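Local structure of L-ornithine N(5)-monooxygenase (Pseudomonas aeruginosa, 3S5W) at residues P100-R112 against E128-F140. The protein hydroxylates the side-chain amine of L-ornithine, using FAD, NADPH and molecular oxygen, in the first step of pyoverdin siderophore biosynthesis. Sequence-based numbering, arbitrary orientation.
Sequences PYSFVNYLHKHDR and EFNDYLRWVASHF
Helix 103-109 and the 128-137 part of helix 126-137 cross almost perpendicularly, at 89° with axes 10.5 Å apart, and Tyr106 of the first enters a hole formed by Glu128, Asp131, Tyr132 and Trp135 of the second. With CG anti to the backbone N (chi1 155°), the Tyr106 ring is brought over Tyr132, whose CA makes a CH-pi contact with one face, 3.8 Å from the ring centroid. Its hydroxyl donates to the anti lone pair of Asp131 OD2 (Tyr106 OH to OD2 2.6 Å) and accepts from Arg112 NH2. Arg112 NH2 also forms a salt bridge with Glu128 OE2 at 2.7 Å, through a hydrogen bond with an N-H...O angle of 162°, while a water links Arg112 NH1 to Asp131 OD2. This network pins the phenol end. The face of Tyr132 takes the edge of Phe103, and its OH donates to Tyr101 O at 2.7 Å and also bonds Leu91 N. Trp135 takes the edge of His110 on its indole face, His110 CE1 to Trp135 CD1 3.4 Å, where His110 is steadied by its ND1 bond to Tyr106 O. Farther along, in a second aromatic group, Tyr101 turns its edge to the face of His139, and its hydroxyl bonds to Gln50 of helix 40-56. Tyr106 is thus a single knob in a hole between near-orthogonal helices, within an aromatic cluster of Phe103, Tyr106, His110, Tyr132 and Trp135, here beside the flavin site, since Phe129 packs against the FAD-binding residues Trp72 and Leu429.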
loop_
_atom_site.group_PDB
_atom_site.type_symbol
_atom_site.label_atom_id
_atom_site.label_comp_id
_atom_site.label_asym_id
_atom_site.label_seq_id
_atom_site.Cartn_x
_atom_site.Cartn_y
_atom_site.Cartn_z
ATOM N N PRO A 100 18.427 -8.657 -13.856
ATOM C CA PRO A 100 19.352 -8.446 -12.748
ATOM C C PRO A 100 18.664 -7.873 -11.494
ATOM O O PRO A 100 19.289 -7.776 -10.437
ATOM C CB PRO A 100 20.374 -7.448 -13.326
ATOM C CG PRO A 100 19.637 -6.742 -14.417
ATOM C CD PRO A 100 18.698 -7.738 -14.993
ATOM N N TYR A 101 17.377 -7.553 -11.606
ATOM C CA TYR A 101 16.641 -6.984 -10.472
ATOM C C TYR A 101 15.777 -7.991 -9.717
ATOM O O TYR A 101 14.934 -7.569 -8.954
ATOM C CB TYR A 101 15.764 -5.779 -10.930
ATOM C CG TYR A 101 16.607 -4.768 -11.669
ATOM C CD1 TYR A 101 17.687 -4.156 -11.054
ATOM C CD2 TYR A 101 16.341 -4.476 -13.011
ATOM C CE1 TYR A 101 18.498 -3.223 -11.767
ATOM C CE2 TYR A 101 17.112 -3.561 -13.718
ATOM C CZ TYR A 101 18.175 -2.941 -13.093
ATOM O OH TYR A 101 18.909 -2.045 -13.815
ATOM N N SER A 102 15.985 -9.294 -9.941
ATOM C CA SER A 102 15.244 -10.304 -9.172
ATOM C C SER A 102 15.694 -10.269 -7.708
ATOM O O SER A 102 16.814 -9.824 -7.376
ATOM C CB SER A 102 15.454 -11.701 -9.760
ATOM O OG SER A 102 16.796 -12.126 -9.560
ATOM N N PHE A 103 14.821 -10.724 -6.818
ATOM C CA PHE A 103 15.214 -10.818 -5.431
ATOM C C PHE A 103 16.407 -11.793 -5.291
ATOM O O PHE A 103 17.302 -11.566 -4.478
ATOM C CB PHE A 103 14.015 -11.240 -4.565
ATOM C CG PHE A 103 14.273 -11.153 -3.094
ATOM C CD1 PHE A 103 14.152 -9.924 -2.408
ATOM C CD2 PHE A 103 14.589 -12.311 -2.362
ATOM C CE1 PHE A 103 14.382 -9.854 -1.027
ATOM C CE2 PHE A 103 14.803 -12.248 -0.974
ATOM C CZ PHE A 103 14.695 -11.016 -0.303
ATOM N N VAL A 104 16.435 -12.850 -6.091
ATOM C CA VAL A 104 17.564 -13.806 -5.991
ATOM C C VAL A 104 18.875 -13.110 -6.386
ATOM O O VAL A 104 19.899 -13.278 -5.730
ATOM C CB VAL A 104 17.293 -15.107 -6.753
ATOM C CG1 VAL A 104 18.502 -16.065 -6.704
ATOM C CG2 VAL A 104 16.075 -15.800 -6.180
ATOM N N ASN A 105 18.836 -12.297 -7.437
ATOM C CA ASN A 105 20.065 -11.600 -7.835
ATOM C C ASN A 105 20.511 -10.587 -6.794
ATOM O O ASN A 105 21.706 -10.472 -6.487
ATOM C CB ASN A 105 19.982 -10.975 -9.221
ATOM C CG ASN A 105 21.379 -10.712 -9.783
ATOM O OD1 ASN A 105 22.223 -11.601 -9.757
ATOM N ND2 ASN A 105 21.636 -9.483 -10.219
ATOM N N TYR A 106 19.526 -9.885 -6.212
ATOM C CA TYR A 106 19.758 -8.980 -5.123
ATOM C C TYR A 106 20.531 -9.666 -3.977
ATOM O O TYR A 106 21.533 -9.124 -3.484
ATOM C CB TYR A 106 18.414 -8.368 -4.657
ATOM C CG TYR A 106 18.442 -7.915 -3.230
ATOM C CD1 TYR A 106 17.898 -8.706 -2.219
ATOM C CD2 TYR A 106 19.021 -6.699 -2.880
ATOM C CE1 TYR A 106 17.958 -8.307 -0.905
ATOM C CE2 TYR A 106 19.062 -6.278 -1.551
ATOM C CZ TYR A 106 18.530 -7.082 -0.577
ATOM O OH TYR A 106 18.571 -6.682 0.733
ATOM N N LEU A 107 20.080 -10.861 -3.579
ATOM C CA LEU A 107 20.771 -11.628 -2.526
ATOM C C LEU A 107 22.199 -11.989 -2.933
ATOM O O LEU A 107 23.131 -11.861 -2.134
ATOM C CB LEU A 107 20.005 -12.926 -2.204
ATOM C CG LEU A 107 18.623 -12.743 -1.549
ATOM C CD1 LEU A 107 17.963 -14.152 -1.494
ATOM C CD2 LEU A 107 18.781 -12.109 -0.164
ATOM N N HIS A 108 22.351 -12.423 -4.173
ATOM C CA HIS A 108 23.660 -12.828 -4.669
ATOM C C HIS A 108 24.632 -11.638 -4.696
ATOM O O HIS A 108 25.783 -11.752 -4.302
ATOM C CB HIS A 108 23.528 -13.443 -6.066
ATOM C CG HIS A 108 24.847 -13.797 -6.675
ATOM N ND1 HIS A 108 25.531 -14.947 -6.341
ATOM C CD2 HIS A 108 25.637 -13.123 -7.534
ATOM C CE1 HIS A 108 26.677 -14.977 -6.993
ATOM N NE2 HIS A 108 26.768 -13.881 -7.722
ATOM N N LYS A 109 24.142 -10.493 -5.153
ATOM C CA LYS A 109 24.929 -9.247 -5.141
ATOM C C LYS A 109 25.330 -8.772 -3.751
ATOM O O LYS A 109 26.331 -8.064 -3.623
ATOM C CB LYS A 109 24.191 -8.122 -5.883
ATOM C CG LYS A 109 24.042 -8.368 -7.402
ATOM C CD LYS A 109 25.381 -8.328 -8.155
ATOM C CE LYS A 109 25.596 -6.958 -8.768
ATOM N NZ LYS A 109 26.621 -7.027 -9.842
ATOM N N HIS A 110 24.563 -9.150 -2.722
ATOM C CA HIS A 110 24.913 -8.841 -1.338
ATOM C C HIS A 110 25.627 -9.984 -0.601
ATOM O O HIS A 110 25.776 -9.926 0.626
ATOM C CB HIS A 110 23.687 -8.341 -0.565
ATOM C CG HIS A 110 23.205 -7.024 -1.064
ATOM N ND1 HIS A 110 22.565 -6.887 -2.276
ATOM C CD2 HIS A 110 23.381 -5.767 -0.581
ATOM C CE1 HIS A 110 22.316 -5.605 -2.492
ATOM N NE2 HIS A 110 22.806 -4.905 -1.483
ATOM N N ASP A 111 26.045 -11.006 -1.353
ATOM C CA ASP A 111 26.838 -12.137 -0.828
ATOM C C ASP A 111 26.062 -12.885 0.238
ATOM O O ASP A 111 26.620 -13.350 1.240
ATOM C CB ASP A 111 28.205 -11.648 -0.279
ATOM C CG ASP A 111 29.158 -11.193 -1.383
ATOM O OD1 ASP A 111 28.981 -11.579 -2.565
ATOM O OD2 ASP A 111 30.118 -10.445 -1.082
ATOM N N ARG A 112 24.756 -12.996 0.012
ATOM C CA ARG A 112 23.849 -13.479 1.041
ATOM C C ARG A 112 22.936 -14.607 0.555
ATOM O O ARG A 112 22.078 -15.043 1.300
ATOM C CB ARG A 112 23.000 -12.295 1.547
ATOM C CG ARG A 112 22.586 -12.407 2.936
ATOM C CD ARG A 112 22.145 -11.073 3.524
ATOM N NE ARG A 112 20.894 -10.557 2.956
ATOM C CZ ARG A 112 20.757 -9.316 2.505
ATOM N NH1 ARG A 112 21.802 -8.488 2.546
ATOM N NH2 ARG A 112 19.564 -8.897 2.049
ATOM N N GLU A 128 13.850 -6.479 4.924
ATOM C CA GLU A 128 14.732 -6.945 3.821
ATOM C C GLU A 128 14.125 -6.597 2.468
ATOM O O GLU A 128 14.828 -6.216 1.548
ATOM C CB GLU A 128 15.026 -8.440 3.914
ATOM C CG GLU A 128 16.087 -8.903 2.866
ATOM C CD GLU A 128 16.496 -10.375 3.012
ATOM O OE1 GLU A 128 15.722 -11.179 3.571
ATOM O OE2 GLU A 128 17.604 -10.730 2.564
ATOM N N PHE A 129 12.804 -6.719 2.331
ATOM C CA PHE A 129 12.228 -6.357 1.044
ATOM C C PHE A 129 12.374 -4.841 0.787
ATOM O O PHE A 129 12.526 -4.434 -0.343
ATOM C CB PHE A 129 10.773 -6.773 0.955
ATOM C CG PHE A 129 10.274 -6.870 -0.455
ATOM C CD1 PHE A 129 10.608 -7.967 -1.240
ATOM C CD2 PHE A 129 9.474 -5.883 -0.990
ATOM C CE1 PHE A 129 10.136 -8.081 -2.563
ATOM C CE2 PHE A 129 9.003 -5.986 -2.319
ATOM C CZ PHE A 129 9.334 -7.087 -3.091
ATOM N N ASN A 130 12.300 -4.035 1.853
ATOM C CA ASN A 130 12.572 -2.585 1.780
ATOM C C ASN A 130 13.998 -2.321 1.241
ATOM O O ASN A 130 14.197 -1.493 0.366
ATOM C CB ASN A 130 12.406 -1.917 3.165
ATOM C CG ASN A 130 12.847 -0.451 3.164
ATOM O OD1 ASN A 130 12.275 0.390 2.449
ATOM N ND2 ASN A 130 13.887 -0.143 3.951
ATOM N N ASP A 131 14.978 -3.042 1.774
ATOM C CA ASP A 131 16.365 -2.915 1.312
ATOM C C ASP A 131 16.488 -3.317 -0.167
ATOM O O ASP A 131 17.195 -2.666 -0.929
ATOM C CB ASP A 131 17.288 -3.780 2.174
ATOM C CG ASP A 131 18.735 -3.457 1.954
ATOM O OD1 ASP A 131 19.146 -2.396 2.432
ATOM O OD2 ASP A 131 19.445 -4.250 1.295
ATOM N N TYR A 132 15.772 -4.376 -0.564
ATOM C CA TYR A 132 15.720 -4.829 -1.955
ATOM C C TYR A 132 15.148 -3.731 -2.879
ATOM O O TYR A 132 15.695 -3.452 -3.939
ATOM C CB TYR A 132 14.867 -6.108 -2.061
ATOM C CG TYR A 132 14.337 -6.422 -3.433
ATOM C CD1 TYR A 132 15.193 -6.806 -4.464
ATOM C CD2 TYR A 132 12.951 -6.389 -3.698
ATOM C CE1 TYR A 132 14.701 -7.122 -5.715
ATOM C CE2 TYR A 132 12.451 -6.680 -4.980
ATOM C CZ TYR A 132 13.341 -7.048 -5.960
ATOM O OH TYR A 132 12.895 -7.339 -7.197
ATOM N N LEU A 133 14.038 -3.137 -2.472
ATOM C CA LEU A 133 13.420 -2.082 -3.276
ATOM C C LEU A 133 14.352 -0.873 -3.436
ATOM O O LEU A 133 14.465 -0.325 -4.539
ATOM C CB LEU A 133 12.105 -1.642 -2.628
ATOM C CG LEU A 133 11.012 -2.702 -2.735
ATOM C CD1 LEU A 133 9.821 -2.246 -1.921
ATOM C CD2 LEU A 133 10.563 -2.981 -4.210
ATOM N N ARG A 134 14.994 -0.478 -2.335
ATOM C CA ARG A 134 15.956 0.652 -2.365
ATOM C C ARG A 134 17.120 0.303 -3.284
ATOM O O ARG A 134 17.576 1.130 -4.064
ATOM C CB ARG A 134 16.449 0.949 -0.962
ATOM C CG ARG A 134 15.375 1.644 -0.122
ATOM C CD ARG A 134 15.734 1.753 1.347
ATOM N NE ARG A 134 17.075 2.291 1.547
ATOM C CZ ARG A 134 17.374 3.582 1.642
ATOM N NH1 ARG A 134 16.421 4.511 1.573
ATOM N NH2 ARG A 134 18.640 3.944 1.807
ATOM N N TRP A 135 17.587 -0.941 -3.208
ATOM C CA TRP A 135 18.694 -1.368 -4.054
ATOM C C TRP A 135 18.295 -1.320 -5.537
ATOM O O TRP A 135 19.042 -0.787 -6.349
ATOM C CB TRP A 135 19.195 -2.756 -3.654
ATOM C CG TRP A 135 20.260 -3.305 -4.577
ATOM C CD1 TRP A 135 21.600 -2.992 -4.572
ATOM C CD2 TRP A 135 20.069 -4.257 -5.631
ATOM N NE1 TRP A 135 22.249 -3.697 -5.556
ATOM C CE2 TRP A 135 21.338 -4.483 -6.220
ATOM C CE3 TRP A 135 18.943 -4.942 -6.139
ATOM C CZ2 TRP A 135 21.515 -5.367 -7.300
ATOM C CZ3 TRP A 135 19.113 -5.821 -7.202
ATOM C CH2 TRP A 135 20.393 -6.037 -7.768
ATOM N N VAL A 136 17.111 -1.831 -5.884
ATOM C CA VAL A 136 16.657 -1.787 -7.268
ATOM C C VAL A 136 16.533 -0.311 -7.730
ATOM O O VAL A 136 17.025 0.016 -8.801
ATOM C CB VAL A 136 15.330 -2.523 -7.490
ATOM C CG1 VAL A 136 14.800 -2.320 -8.929
ATOM C CG2 VAL A 136 15.521 -4.058 -7.259
ATOM N N ALA A 137 15.846 0.516 -6.935
ATOM C CA ALA A 137 15.572 1.927 -7.273
ATOM C C ALA A 137 16.867 2.731 -7.495
ATOM O O ALA A 137 16.885 3.604 -8.351
ATOM C CB ALA A 137 14.705 2.596 -6.181
ATOM N N SER A 138 17.926 2.415 -6.746
ATOM C CA SER A 138 19.249 3.037 -6.892
ATOM C C SER A 138 19.896 2.809 -8.271
ATOM O O SER A 138 20.927 3.419 -8.562
ATOM C CB SER A 138 20.220 2.573 -5.785
ATOM O OG SER A 138 20.762 1.306 -6.128
ATOM N N HIS A 139 19.320 1.938 -9.110
ATOM C CA HIS A 139 19.761 1.804 -10.514
ATOM C C HIS A 139 19.055 2.771 -11.465
ATOM O O HIS A 139 19.321 2.758 -12.675
ATOM C CB HIS A 139 19.580 0.369 -11.024
ATOM C CG HIS A 139 20.472 -0.617 -10.346
ATOM N ND1 HIS A 139 20.203 -1.118 -9.091
ATOM C CD2 HIS A 139 21.643 -1.175 -10.738
ATOM C CE1 HIS A 139 21.176 -1.940 -8.735
ATOM N NE2 HIS A 139 22.055 -2.001 -9.722
ATOM N N PHE A 140 18.160 3.605 -10.922
ATOM C CA PHE A 140 17.314 4.495 -11.749
ATOM C C PHE A 140 17.425 5.959 -11.315
ATOM O O PHE A 140 16.483 6.749 -11.468
ATOM C CB PHE A 140 15.849 3.992 -11.787
ATOM C CG PHE A 140 15.724 2.660 -12.425
ATOM C CD1 PHE A 140 15.881 1.497 -11.669
ATOM C CD2 PHE A 140 15.515 2.552 -13.793
ATOM C CE1 PHE A 140 15.838 0.232 -12.276
ATOM C CE2 PHE A 140 15.460 1.299 -14.397
ATOM C CZ PHE A 140 15.610 0.144 -13.633
HETATM O O HOH W 1 21.358 -5.778 2.708
#